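Local coordinates for D-methionine-binding lipoprotein MetQ (Escherichia coli, PDB 4YAH) that binds methionine and delivers it, as the solute-binding lipoprotein of an ATP-driven D-methionine permease, to the transporter for uptake, at residues A[37-42]-A[63-68]; A[49-54]-A[252-257]; A[153-158]-A[171-176]. One frame throughout, in Å; residues are numbered along the deposited sequence.

Contact 1: residues A[37-42]-A[63-68]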
ATOM      1  N   VAL A  37      -3.403  -0.142 -11.659  1.00 16.35           N
ATOM      2  CA  VAL A  37      -2.308  -0.579 -10.793  1.00 16.12           C
ATOM      3  C   VAL A  37      -1.318   0.559 -10.624  1.00 17.65           C
ATOM      4  O   VAL A  37      -1.362   1.540 -11.373  1.00 16.07           O
ATOM      5  CB  VAL A  37      -1.584  -1.829 -11.357  1.00 17.70           C
ATOM      6  CG1 VAL A  37      -2.582  -2.963 -11.556  1.00 21.27           C
ATOM      7  CG2 VAL A  37      -0.902  -1.536 -12.675  1.00 19.44           C
ATOM      8  N   ILE A  38      -0.426   0.433  -9.642  1.00 15.75           N
ATOM      9  CA  ILE A  38       0.567   1.483  -9.395  1.00 18.81           C
ATOM     10  C   ILE A  38       1.905   1.142 -10.054  1.00 20.85           C
ATOM     11  O   ILE A  38       2.365  -0.007  -9.987  1.00 20.62           O
ATOM     12  CB  ILE A  38       0.808   1.704  -7.893  1.00 18.16           C
ATOM     13  CG1 ILE A  38      -0.510   1.780  -7.127  1.00 18.66           C
ATOM     14  CG2 ILE A  38       1.635   2.978  -7.684  1.00 16.82           C
ATOM     15  CD1 ILE A  38      -1.412   2.908  -7.551  1.00 20.39           C
ATOM     16  N   VAL A  39       2.545   2.143 -10.665  1.00 21.25           N
ATOM     17  CA  VAL A  39       3.824   1.919 -11.323  1.00 21.83           C
ATOM     18  C   VAL A  39       4.869   1.452 -10.332  1.00 23.59           C
ATOM     19  O   VAL A  39       4.806   1.767  -9.151  1.00 22.29           O
ATOM     20  CB  VAL A  39       4.344   3.189 -12.034  1.00 24.60           C
ATOM     21  CG1 VAL A  39       3.399   3.611 -13.088  1.00 24.73           C
ATOM     22  CG2 VAL A  39       4.520   4.321 -11.067  1.00 19.12           C
ATOM     23  N   GLY A  40       5.823   0.681 -10.832  1.00 29.03           N
ATOM     24  CA  GLY A  40       6.874   0.135  -9.998  1.00 35.97           C
ATOM     25  C   GLY A  40       6.670  -1.352  -9.861  1.00 26.06           C
ATOM     26  O   GLY A  40       6.119  -2.000 -10.758  1.00 25.81           O
ATOM     27  N   ALA A  41       7.082  -1.886  -8.726  1.00 23.40           N
ATOM     28  CA  ALA A  41       7.097  -3.316  -8.539  1.00 23.28           C
ATOM     29  C   ALA A  41       5.682  -3.882  -8.569  1.00 22.80           C
ATOM     30  O   ALA A  41       5.499  -5.024  -8.970  1.00 23.75           O
ATOM     31  CB  ALA A  41       7.776  -3.671  -7.251  1.00 26.31           C
ATOM     32  N   GLU A  42       4.687  -3.101  -8.153  1.00 22.67           N
ATOM     33  CA  GLU A  42       3.311  -3.614  -8.160  1.00 18.82           C
ATOM     34  C   GLU A  42       2.842  -3.800  -9.603  1.00 23.65           C
ATOM     35  O   GLU A  42       2.127  -4.754  -9.912  1.00 20.77           O
ATOM     36  CB  GLU A  42       2.352  -2.700  -7.385  1.00 16.43           C
ATOM     37  CG  GLU A  42       2.605  -2.759  -5.862  1.00 19.97           C
ATOM     38  CD  GLU A  42       1.587  -2.012  -5.014  1.00 26.81           C
ATOM     39  OE1 GLU A  42       1.900  -1.719  -3.837  1.00 24.71           O
ATOM     40  OE2 GLU A  42       0.478  -1.724  -5.489  1.00 23.64           O
ATOM     41  N   LEU A  63      -3.478  -3.167 -18.394  1.00 19.83           N
ATOM     42  CA  LEU A  63      -3.079  -2.472 -17.178  1.00 20.70           C
ATOM     43  C   LEU A  63      -3.070  -0.972 -17.430  1.00 22.15           C
ATOM     44  O   LEU A  63      -2.495  -0.496 -18.416  1.00 25.12           O
ATOM     45  CB  LEU A  63      -1.712  -2.956 -16.709  1.00 18.66           C
ATOM     46  CG  LEU A  63      -1.633  -4.460 -16.441  1.00 24.37           C
ATOM     47  CD1 LEU A  63      -0.220  -4.852 -16.054  1.00 27.80           C
ATOM     48  CD2 LEU A  63      -2.643  -4.905 -15.361  1.00 21.50           C
ATOM     49  N   VAL A  64      -3.776  -0.238 -16.583  1.00 17.05           N
ATOM     50  CA  VAL A  64      -3.756   1.209 -16.599  1.00 16.70           C
ATOM     51  C   VAL A  64      -2.958   1.635 -15.391  1.00 18.11           C
ATOM     52  O   VAL A  64      -3.317   1.276 -14.275  1.00 18.91           O
ATOM     53  CB  VAL A  64      -5.167   1.797 -16.543  1.00 18.18           C
ATOM     54  CG1 VAL A  64      -5.141   3.312 -16.579  1.00 23.08           C
ATOM     55  CG2 VAL A  64      -6.009   1.265 -17.713  1.00 23.83           C
ATOM     56  N   THR A  65      -1.876   2.386 -15.605  1.00 19.57           N
ATOM     57  CA  THR A  65      -0.955   2.668 -14.511  1.00 20.63           C
ATOM     58  C   THR A  65      -1.185   4.041 -13.912  1.00 19.52           C
ATOM     59  O   THR A  65      -1.552   4.996 -14.607  1.00 20.20           O
ATOM     60  CB  THR A  65       0.515   2.559 -14.953  1.00 23.76           C
ATOM     61  OG1 THR A  65       0.796   3.518 -15.984  1.00 25.51           O
ATOM     62  CG2 THR A  65       0.830   1.166 -15.445  1.00 23.62           C
ATOM     63  N   PHE A  66      -0.961   4.105 -12.602  1.00 18.50           N
ATOM     64  CA  PHE A  66      -1.119   5.308 -11.792  1.00 21.38           C
ATOM     65  C   PHE A  66       0.116   5.429 -10.907  1.00 17.42           C
ATOM     66  O   PHE A  66       0.833   4.448 -10.721  1.00 19.53           O
ATOM     67  CB  PHE A  66      -2.380   5.230 -10.916  1.00 18.73           C
ATOM     68  CG  PHE A  66      -3.662   5.146 -11.692  1.00 18.91           C
ATOM     69  CD1 PHE A  66      -4.374   6.292 -11.987  1.00 21.44           C
ATOM     70  CD2 PHE A  66      -4.146   3.924 -12.132  1.00 17.24           C
ATOM     71  CE1 PHE A  66      -5.558   6.216 -12.716  1.00 26.85           C
ATOM     72  CE2 PHE A  66      -5.314   3.846 -12.862  1.00 20.55           C
ATOM     73  CZ  PHE A  66      -6.021   4.988 -13.147  1.00 21.52           C
ATOM     74  N   ASN A  67       0.365   6.617 -10.372  1.00 19.99           N
ATOM     75  CA  ASN A  67       1.391   6.790  -9.345  1.00 17.40           C
ATOM     76  C   ASN A  67       0.841   7.575  -8.171  1.00 18.27           C
ATOM     77  O   ASN A  67       1.530   8.392  -7.573  1.00 19.03           O
ATOM     78  CB  ASN A  67       2.628   7.490  -9.898  1.00 19.47           C
ATOM     79  CG  ASN A  67       3.801   7.396  -8.949  1.00 23.61           C
ATOM     80  OD1 ASN A  67       4.000   6.366  -8.315  1.00 21.65           O
ATOM     81  ND2 ASN A  67       4.556   8.484  -8.815  1.00 24.09           N
ATOM     82  N   ASP A  68      -0.410   7.318  -7.831  1.00 16.84           N
ATOM     83  CA  ASP A  68      -1.014   7.910  -6.659  1.00 20.01           C
ATOM     84  C   ASP A  68      -2.134   7.011  -6.185  1.00 20.20           C
ATOM     85  O   ASP A  68      -2.511   6.057  -6.875  1.00 17.75           O
ATOM     86  CB  ASP A  68      -1.552   9.296  -6.967  1.00 17.79           C
ATOM     87  CG  ASP A  68      -2.896   9.243  -7.681  1.00 29.15           C
ATOM     88  OD1 ASP A  68      -2.916   8.776  -8.834  1.00 37.06           O
ATOM     89  OD2 ASP A  68      -3.920   9.643  -7.087  1.00 22.74           O
TER
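The ring of Phe-66 meets the strand of Val-37 with its edge. Val-37 O lies near the ring plane, 3.7 Å from Phe-66 CD2. The torsion chi1 of -63° sets CG opposite the carbonyl carbon and beside the backbone N, which brings this edge next to the carbonyl that Phe-66 N also uses. Leu-71, Pro-72 and Ala-75 of helix 71-78 also pack on the Phe-66 side chain. The amide of Asn-67 is the other flat group here. Asn-67 OD1 comes within 3.5 Å of Val-39 CG2, and the two side chains cross at about a right angle. That oxygen takes its hydrogen bond from Gln-208 NE2, which also binds Val-39 O.

Three backbone bonds hold two parallel strands in register. Val-37 N donates to Val-64 O at 3.0 Å. Phe-66 N returns a bond to Val-37 O, and Val-39 N donates to Phe-66 O at 2.9 Å. The face with Val-37 and Thr-65 looks to helix 41-57, where Ala-46 and Gln-43 touch them. Val-37 CG1 lies 4.3 Å from Leu-63 CD2. Beyond the paired strands, Val-39 CG1 sits 3.6 Å from Thr-65 CB. On the face with Ile-38 and Phe-66, Ile-38 CD1 reaches Phe-66 CB at 4.2 Å, and Ile-38 also packs on Thr-204 and Tyr-205. The same methyl, Ile-38 CD1, lies 3.4 Å from Asp-68 O, a buried oxygen that has no hydrogen-bond partner.

Gly-40 is the N-cap of helix 41-57, and Glu-42 in its first turn belongs to the methionine pocket. This is a beta-alpha-beta unit: strand 32-38, helix 41-57 and strand 60-66, with 60-66 at the edge of the mixed sheet and helix 71-78 following it.

Contact 2: residues A[49-54]-A[252-257]; sequences AQKVAK and SDEVYE
Lys-51 reaches across to Glu-254 and ends in a salt bridge. Its CB points toward the helix of Glu-254, and CG lies anti to the backbone N. The chain bends at chi2 (-144°), and beyond it CD and CE of Lys-51 both come within 3.3 Å of Glu-254 OE2. At the tip, Lys-51 NZ donates to Glu-254 OE2 at 2.6 Å. It arrives on the syn side of the carboxylate, 24° out of its plane. The two side chains cross at about a right angle, and the ammonium group meets OE2.

The other oxygen, Glu-254 OE1, rests 3.7 Å from Val-52 CG2. This methyl of Val-52 also touches Ser-252 OG at 3.8 Å, so it sits between the acid and the start of helix 253-262. Ser-252 is the N-cap there. Its OG accepts a weak bond from Val-255 N and has a further hydrogen bond with Ala-249 O. Deeper in, Val-255 CG2 packs on Ala-49 CB at 3.9 Å and on the backbone N and CA of Ala-49. The contact thus grades from buried methyl groups to an ion pair at the surface.

The two helical segments run nearly antiparallel, at 163°, with their axes 9.6 Å apart. Tyr-250 and Ala-249 of helix 241-250 pack against Ala-49 and Val-52. Val-255 reaches back to Val-45 and Val-48 of helix 41-57 and to Phe-110 of strand 103-111. Helix 253-262, near the C terminus, is thereby laid beside the first helix of the chain.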
ATOM      1  N   ALA A  49       0.145 -11.324 -13.575  1.00 18.86           N
ATOM      2  CA  ALA A  49      -1.283 -11.687 -13.522  1.00 18.69           C
ATOM      3  C   ALA A  49      -1.920 -11.566 -14.896  1.00 20.25           C
ATOM      4  O   ALA A  49      -2.728 -12.395 -15.303  1.00 20.83           O
ATOM      5  CB  ALA A  49      -2.024 -10.814 -12.535  1.00 20.78           C
ATOM      6  N   GLN A  50      -1.552 -10.504 -15.600  1.00 21.27           N
ATOM      7  CA  GLN A  50      -1.975 -10.281 -16.976  1.00 20.47           C
ATOM      8  C   GLN A  50      -1.604 -11.475 -17.842  1.00 25.31           C
ATOM      9  O   GLN A  50      -2.397 -11.945 -18.657  1.00 23.94           O
ATOM     10  CB  GLN A  50      -1.323  -8.998 -17.488  1.00 22.19           C
ATOM     11  CG  GLN A  50      -1.577  -8.640 -18.930  1.00 25.03           C
ATOM     12  CD  GLN A  50      -0.782  -7.396 -19.319  1.00 25.37           C
ATOM     13  OE1 GLN A  50       0.434  -7.364 -19.151  1.00 26.57           O
ATOM     14  NE2 GLN A  50      -1.469  -6.359 -19.779  1.00 26.30           N
ATOM     15  N   LYS A  51      -0.390 -11.973 -17.646  1.00 22.54           N
ATOM     16  CA  LYS A  51       0.110 -13.098 -18.412  1.00 25.90           C
ATOM     17  C   LYS A  51      -0.662 -14.373 -18.086  1.00 27.23           C
ATOM     18  O   LYS A  51      -1.072 -15.100 -18.994  1.00 27.82           O
ATOM     19  CB  LYS A  51       1.596 -13.295 -18.128  1.00 31.46           C
ATOM     20  CG  LYS A  51       2.254 -14.439 -18.872  1.00 38.28           C
ATOM     21  CD  LYS A  51       3.303 -15.110 -17.989  1.00 50.79           C
ATOM     22  CE  LYS A  51       3.888 -16.341 -18.648  1.00 62.54           C
ATOM     23  NZ  LYS A  51       4.804 -17.079 -17.743  1.00 69.66           N
ATOM     24  N   VAL A  52      -0.839 -14.651 -16.794  1.00 24.31           N
ATOM     25  CA  VAL A  52      -1.617 -15.815 -16.360  1.00 24.09           C
ATOM     26  C   VAL A  52      -3.014 -15.748 -16.953  1.00 22.07           C
ATOM     27  O   VAL A  52      -3.530 -16.749 -17.443  1.00 28.64           O
ATOM     28  CB  VAL A  52      -1.703 -15.914 -14.814  1.00 25.29           C
ATOM     29  CG1 VAL A  52      -2.667 -17.031 -14.369  1.00 24.46           C
ATOM     30  CG2 VAL A  52      -0.335 -16.167 -14.230  1.00 25.83           C
ATOM     31  N   ALA A  53      -3.625 -14.568 -16.939  1.00 21.20           N
ATOM     32  CA  ALA A  53      -4.987 -14.435 -17.448  1.00 21.82           C
ATOM     33  C   ALA A  53      -5.046 -14.776 -18.930  1.00 25.43           C
ATOM     34  O   ALA A  53      -6.007 -15.410 -19.388  1.00 27.70           O
ATOM     35  CB  ALA A  53      -5.513 -13.045 -17.209  1.00 19.00           C
ATOM     36  N   LYS A  54      -4.025 -14.355 -19.680  1.00 23.70           N
ATOM     37  CA  LYS A  54      -3.955 -14.654 -21.106  1.00 23.30           C
ATOM     38  C   LYS A  54      -3.742 -16.149 -21.325  1.00 28.01           C
ATOM     39  O   LYS A  54      -4.456 -16.779 -22.106  1.00 31.91           O
ATOM     40  CB  LYS A  54      -2.831 -13.852 -21.768  1.00 29.75           C
ATOM     41  CG  LYS A  54      -2.676 -14.127 -23.269  1.00 34.19           C
ATOM     42  CD  LYS A  54      -1.740 -13.113 -23.931  1.00 50.57           C
ATOM     43  CE  LYS A  54      -0.361 -13.083 -23.274  1.00 65.74           C
ATOM     44  NZ  LYS A  54       0.266 -14.438 -23.203  1.00 72.60           N
ATOM     45  N   SER A 252      -2.434 -16.554  -7.936  1.00 22.64           N
ATOM     46  CA  SER A 252      -1.780 -17.728  -8.500  1.00 23.88           C
ATOM     47  C   SER A 252      -0.368 -17.847  -7.972  1.00 25.17           C
ATOM     48  O   SER A 252       0.220 -16.858  -7.550  1.00 22.59           O
ATOM     49  CB  SER A 252      -1.768 -17.659 -10.026  1.00 25.86           C
ATOM     50  OG  SER A 252      -1.018 -16.544 -10.505  1.00 28.28           O
ATOM     51  N   ASP A 253       0.170 -19.057  -7.998  1.00 31.17           N
ATOM     52  CA  ASP A 253       1.541 -19.282  -7.552  1.00 28.82           C
ATOM     53  C   ASP A 253       2.527 -18.456  -8.371  1.00 26.15           C
ATOM     54  O   ASP A 253       3.507 -17.950  -7.836  1.00 32.03           O
ATOM     55  CB  ASP A 253       1.908 -20.765  -7.646  1.00 36.44           C
ATOM     56  CG  ASP A 253       1.143 -21.627  -6.653  1.00 51.66           C
ATOM     57  OD1 ASP A 253       0.687 -21.096  -5.617  1.00 53.96           O
ATOM     58  OD2 ASP A 253       1.008 -22.843  -6.907  1.00 58.41           O
ATOM     59  N   GLU A 254       2.260 -18.303  -9.663  1.00 26.61           N
ATOM     60  CA  GLU A 254       3.160 -17.569 -10.533  1.00 31.00           C
ATOM     61  C   GLU A 254       3.273 -16.119 -10.066  1.00 29.42           C
ATOM     62  O   GLU A 254       4.363 -15.545 -10.024  1.00 27.39           O
ATOM     63  CB  GLU A 254       2.664 -17.644 -11.977  1.00 32.96           C
ATOM     64  CG  GLU A 254       3.696 -17.290 -13.011  1.00 52.31           C
ATOM     65  CD  GLU A 254       3.251 -17.652 -14.411  1.00 60.85           C
ATOM     66  OE1 GLU A 254       2.426 -18.583 -14.551  1.00 59.83           O
ATOM     67  OE2 GLU A 254       3.721 -17.003 -15.371  1.00 65.80           O
ATOM     68  N   VAL A 255       2.144 -15.547  -9.663  1.00 27.01           N
ATOM     69  CA  VAL A 255       2.119 -14.161  -9.232  1.00 22.27           C
ATOM     70  C   VAL A 255       2.801 -14.051  -7.867  1.00 25.42           C
ATOM     71  O   VAL A 255       3.584 -13.122  -7.636  1.00 24.45           O
ATOM     72  CB  VAL A 255       0.669 -13.602  -9.199  1.00 20.72           C
ATOM     73  CG1 VAL A 255       0.614 -12.251  -8.508  1.00 23.49           C
ATOM     74  CG2 VAL A 255       0.130 -13.462 -10.592  1.00 20.55           C
ATOM     75  N   TYR A 256       2.535 -14.995  -6.968  1.00 23.12           N
ATOM     76  CA  TYR A 256       3.183 -14.962  -5.667  1.00 23.13           C
ATOM     77  C   TYR A 256       4.696 -15.031  -5.816  1.00 25.47           C
ATOM     78  O   TYR A 256       5.436 -14.290  -5.165  1.00 25.66           O
ATOM     79  CB  TYR A 256       2.723 -16.110  -4.758  1.00 26.40           C
ATOM     80  CG  TYR A 256       3.618 -16.214  -3.551  1.00 28.44           C
ATOM     81  CD1 TYR A 256       3.543 -15.271  -2.536  1.00 26.23           C
ATOM     82  CD2 TYR A 256       4.577 -17.211  -3.454  1.00 35.30           C
ATOM     83  CE1 TYR A 256       4.381 -15.329  -1.441  1.00 29.84           C
ATOM     84  CE2 TYR A 256       5.422 -17.282  -2.361  1.00 34.66           C
ATOM     85  CZ  TYR A 256       5.318 -16.339  -1.357  1.00 43.26           C
ATOM     86  OH  TYR A 256       6.156 -16.396  -0.265  1.00 39.89           O
ATOM     87  N   GLU A 257       5.154 -15.925  -6.678  1.00 25.16           N
ATOM     88  CA  GLU A 257       6.584 -16.145  -6.819  1.00 33.61           C
ATOM     89  C   GLU A 257       7.271 -14.878  -7.313  1.00 30.64           C
ATOM     90  O   GLU A 257       8.345 -14.510  -6.806  1.00 27.22           O
ATOM     91  CB  GLU A 257       6.853 -17.322  -7.757  1.00 34.55           C
ATOM     92  CG  GLU A 257       6.558 -18.682  -7.119  1.00 36.50           C
ATOM     93  CD  GLU A 257       7.291 -18.889  -5.798  1.00 56.49           C
ATOM     94  OE1 GLU A 257       8.444 -18.420  -5.676  1.00 65.11           O
ATOM     95  OE2 GLU A 257       6.708 -19.504  -4.876  1.00 57.83           O
TER

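Contact 3: residues A[153-158]-A[171-176]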
ATOM      1  N   GLY A 153       8.414   2.229  19.979  1.00 18.64           N
ATOM      2  CA  GLY A 153       8.649   2.953  21.225  1.00 17.90           C
ATOM      3  C   GLY A 153       9.009   4.431  21.128  1.00 21.90           C
ATOM      4  O   GLY A 153       9.413   5.045  22.124  1.00 22.34           O
ATOM      5  N   LEU A 154       8.866   5.014  19.942  1.00 19.55           N
ATOM      6  CA  LEU A 154       9.229   6.406  19.750  1.00 19.08           C
ATOM      7  C   LEU A 154       8.161   7.346  20.297  1.00 21.38           C
ATOM      8  O   LEU A 154       8.473   8.436  20.779  1.00 22.40           O
ATOM      9  CB  LEU A 154       9.476   6.688  18.277  1.00 18.56           C
ATOM     10  CG  LEU A 154      10.743   6.048  17.707  1.00 17.19           C
ATOM     11  CD1 LEU A 154      10.783   6.191  16.207  1.00 22.31           C
ATOM     12  CD2 LEU A 154      11.985   6.688  18.296  1.00 18.37           C
ATOM     13  N   ILE A 155       6.909   6.911  20.246  1.00 21.87           N
ATOM     14  CA  ILE A 155       5.795   7.718  20.716  1.00 16.48           C
ATOM     15  C   ILE A 155       4.800   6.837  21.453  1.00 19.30           C
ATOM     16  O   ILE A 155       4.835   5.604  21.345  1.00 21.35           O
ATOM     17  CB  ILE A 155       5.054   8.429  19.556  1.00 18.85           C
ATOM     18  CG1 ILE A 155       4.462   7.393  18.596  1.00 18.59           C
ATOM     19  CG2 ILE A 155       5.979   9.370  18.833  1.00 19.29           C
ATOM     20  CD1 ILE A 155       3.699   7.993  17.416  1.00 21.51           C
ATOM     21  N   LYS A 156       3.899   7.468  22.192  1.00 19.79           N
ATOM     22  CA  LYS A 156       2.753   6.771  22.742  1.00 19.83           C
ATOM     23  C   LYS A 156       1.497   7.514  22.338  1.00 20.72           C
ATOM     24  O   LYS A 156       1.464   8.749  22.333  1.00 23.57           O
ATOM     25  CB  LYS A 156       2.845   6.647  24.268  1.00 21.88           C
ATOM     26  CG  LYS A 156       1.720   5.801  24.868  1.00 31.13           C
ATOM     27  CD  LYS A 156       1.928   5.550  26.355  1.00 39.98           C
ATOM     28  CE  LYS A 156       0.599   5.335  27.070  1.00 67.02           C
ATOM     29  NZ  LYS A 156      -0.373   4.515  26.278  1.00 60.15           N
ATOM     30  N   LEU A 157       0.479   6.743  21.984  1.00 20.74           N
ATOM     31  CA  LEU A 157      -0.806   7.274  21.565  1.00 22.77           C
ATOM     32  C   LEU A 157      -1.879   7.097  22.634  1.00 23.94           C
ATOM     33  O   LEU A 157      -1.806   6.189  23.472  1.00 26.04           O
ATOM     34  CB  LEU A 157      -1.277   6.586  20.294  1.00 22.72           C
ATOM     35  CG  LEU A 157      -0.324   6.637  19.104  1.00 20.90           C
ATOM     36  CD1 LEU A 157      -0.853   5.696  18.055  1.00 20.19           C
ATOM     37  CD2 LEU A 157      -0.209   8.058  18.584  1.00 29.16           C
ATOM     38  N   LYS A 158      -2.884   7.961  22.563  1.00 23.71           N
ATOM     39  CA  LYS A 158      -4.077   7.858  23.401  1.00 24.47           C
ATOM     40  C   LYS A 158      -4.738   6.497  23.269  1.00 32.77           C
ATOM     41  O   LYS A 158      -4.637   5.833  22.239  1.00 27.76           O
ATOM     42  CB  LYS A 158      -5.097   8.931  23.024  1.00 28.98           C
ATOM     43  CG  LYS A 158      -4.788  10.317  23.525  1.00 43.85           C
ATOM     44  CD  LYS A 158      -5.951  11.261  23.239  1.00 48.95           C
ATOM     45  CE  LYS A 158      -5.561  12.709  23.494  1.00 54.59           C
ATOM     46  NZ  LYS A 158      -6.719  13.636  23.363  1.00 64.70           N
ATOM     47  N   VAL A 171       0.591  11.319  22.849  1.00 26.90           N
ATOM     48  CA  VAL A 171       0.602  11.768  24.244  1.00 24.68           C
ATOM     49  C   VAL A 171       1.979  11.697  24.894  1.00 33.55           C
ATOM     50  O   VAL A 171       2.203  12.341  25.916  1.00 29.30           O
ATOM     51  CB  VAL A 171      -0.402  10.965  25.094  1.00 22.96           C
ATOM     52  CG1 VAL A 171      -1.806  11.286  24.640  1.00 29.64           C
ATOM     53  CG2 VAL A 171      -0.155   9.467  25.011  1.00 24.13           C
ATOM     54  N   GLU A 172       2.884  10.915  24.314  1.00 19.96           N
ATOM     55  CA  GLU A 172       4.284  10.916  24.702  1.00 21.88           C
ATOM     56  C   GLU A 172       5.136  10.978  23.445  1.00 20.98           C
ATOM     57  O   GLU A 172       4.856  10.297  22.449  1.00 23.23           O
ATOM     58  CB  GLU A 172       4.649   9.684  25.528  1.00 24.19           C
ATOM     59  CG  GLU A 172       3.845   9.531  26.816  1.00 32.41           C
ATOM     60  CD  GLU A 172       4.204   8.267  27.561  1.00 49.38           C
ATOM     61  OE1 GLU A 172       3.432   7.865  28.462  1.00 62.46           O
ATOM     62  OE2 GLU A 172       5.262   7.677  27.241  1.00 47.42           O
ATOM     63  N   ASN A 173       6.158  11.815  23.503  1.00 21.53           N
ATOM     64  CA  ASN A 173       7.049  12.056  22.378  1.00 19.83           C
ATOM     65  C   ASN A 173       8.339  12.617  22.961  1.00 22.09           C
ATOM     66  O   ASN A 173       8.645  13.799  22.810  1.00 21.85           O
ATOM     67  CB  ASN A 173       6.391  13.009  21.389  1.00 20.46           C
ATOM     68  CG  ASN A 173       7.266  13.320  20.180  1.00 21.48           C
ATOM     69  OD1 ASN A 173       8.267  12.646  19.907  1.00 20.39           O
ATOM     70  ND2 ASN A 173       6.877  14.353  19.441  1.00 24.27           N
ATOM     71  N   PRO A 174       9.096  11.758  23.645  1.00 19.71           N
ATOM     72  CA  PRO A 174      10.250  12.250  24.424  1.00 24.34           C
ATOM     73  C   PRO A 174      11.385  12.858  23.598  1.00 25.13           C
ATOM     74  O   PRO A 174      12.110  13.709  24.113  1.00 23.78           O
ATOM     75  CB  PRO A 174      10.726  10.998  25.169  1.00 23.36           C
ATOM     76  CG  PRO A 174      10.130   9.844  24.462  1.00 28.01           C
ATOM     77  CD  PRO A 174       8.847  10.324  23.872  1.00 23.21           C
ATOM     78  N   LYS A 175      11.546  12.439  22.348  1.00 19.73           N
ATOM     79  CA  LYS A 175      12.548  13.031  21.470  1.00 21.08           C
ATOM     80  C   LYS A 175      12.008  14.268  20.751  1.00 19.29           C
ATOM     81  O   LYS A 175      12.725  14.874  19.954  1.00 21.45           O
ATOM     82  CB  LYS A 175      13.047  12.027  20.436  1.00 21.06           C
ATOM     83  CG  LYS A 175      13.695  10.794  21.005  1.00 22.51           C
ATOM     84  CD  LYS A 175      14.193   9.864  19.898  1.00 23.05           C
ATOM     85  CE  LYS A 175      14.748   8.564  20.447  1.00 30.85           C
ATOM     86  NZ  LYS A 175      16.093   8.744  21.084  1.00 28.63           N
ATOM     87  N   ASN A 176      10.765  14.653  21.046  1.00 21.51           N
ATOM     88  CA  ASN A 176      10.155  15.829  20.422  1.00 21.91           C
ATOM     89  C   ASN A 176      10.265  15.759  18.909  1.00 24.48           C
ATOM     90  O   ASN A 176      10.642  16.729  18.251  1.00 23.96           O
ATOM     91  CB  ASN A 176      10.802  17.118  20.921  1.00 27.51           C
ATOM     92  CG  ASN A 176      10.676  17.281  22.421  1.00 36.07           C
ATOM     93  OD1 ASN A 176       9.581  17.187  22.972  1.00 44.89           O
ATOM     94  ND2 ASN A 176      11.796  17.516  23.088  1.00 44.92           N
TER
HETATM   95  O   HOH W   1       9.981  10.695  20.639  1.00 19.15           O
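Lys-156 O accepts two backbone bonds, from Val-171 N at 2.8 Å and from Glu-172 N at 3.3 Å. Two residues facing one make this a classic beta bulge. Lys-156 N donates to Glu-172 O at 3.0 Å and completes the antiparallel hydrogen-bonded pair.

The side chains of this pair share one face. Lys-156 CG is anti to its N (chi1 -175°), and the chain then passes Glu-172, with CD 3.5 Å from Glu-172 OE1. Lys-156 NZ ends 5.5 Å from Glu-172 OE1, so the opposite charges are near but not in contact. Cutting this residue back to an alanine would probably leave the Glu-172 carboxylate without the aliphatic chain alongside it and without the positive charge nearby. At the bulge, Val-171 CG1 presses tightly on Lys-158 CG, crossing that chain at about a right angle.

Past the strands, a water holds the ends together. It donates to Leu-154 O and Asn-173 OD1, both at 2.7 Å, and accepts from Lys-175 N. The type I turn from Asn-173 to Asn-176 sets Asn-173 OD1 and Lys-175 N round the water, and Asn-173 ND2 binds Leu-177 O. Leu-154 CD2 lies 4.0 Å from Lys-175 CE.

Gly-153 ends helix 139-151 in a Schellman motif and sends the chain into strand 156-157. Leu-154 and Ile-155 fold back on Leu-149 of that helix, Leu-157 on Leu-147, and Gln-150 OE1 accepts from Leu-157 N. Strands 156-157 and 170-172 form a small two-stranded sheet beside the helix. After it, the turn leads to strand 178-182 at the edge of the five-stranded sheet.

From the N terminus, strand 32-38 runs into helix 41-57 and the chain returns on strand 60-66, where contact 1 closes a short loop. Contact 2 opens on the same helix, inside that loop, and closes only near the C terminus, so the two cross. They also touch: Leu-63 CG lies 3.8 Å from Gln-50 NE2. Together they tie the edge of the six-stranded sheet and its helix to helix 253-262. Contact 3 opens and closes within the long span of contact 2. It pairs the two strands of a small antiparallel sheet beside helix 139-151, on the far side of the chain's centre, about 35 Å from contact 1 between centres.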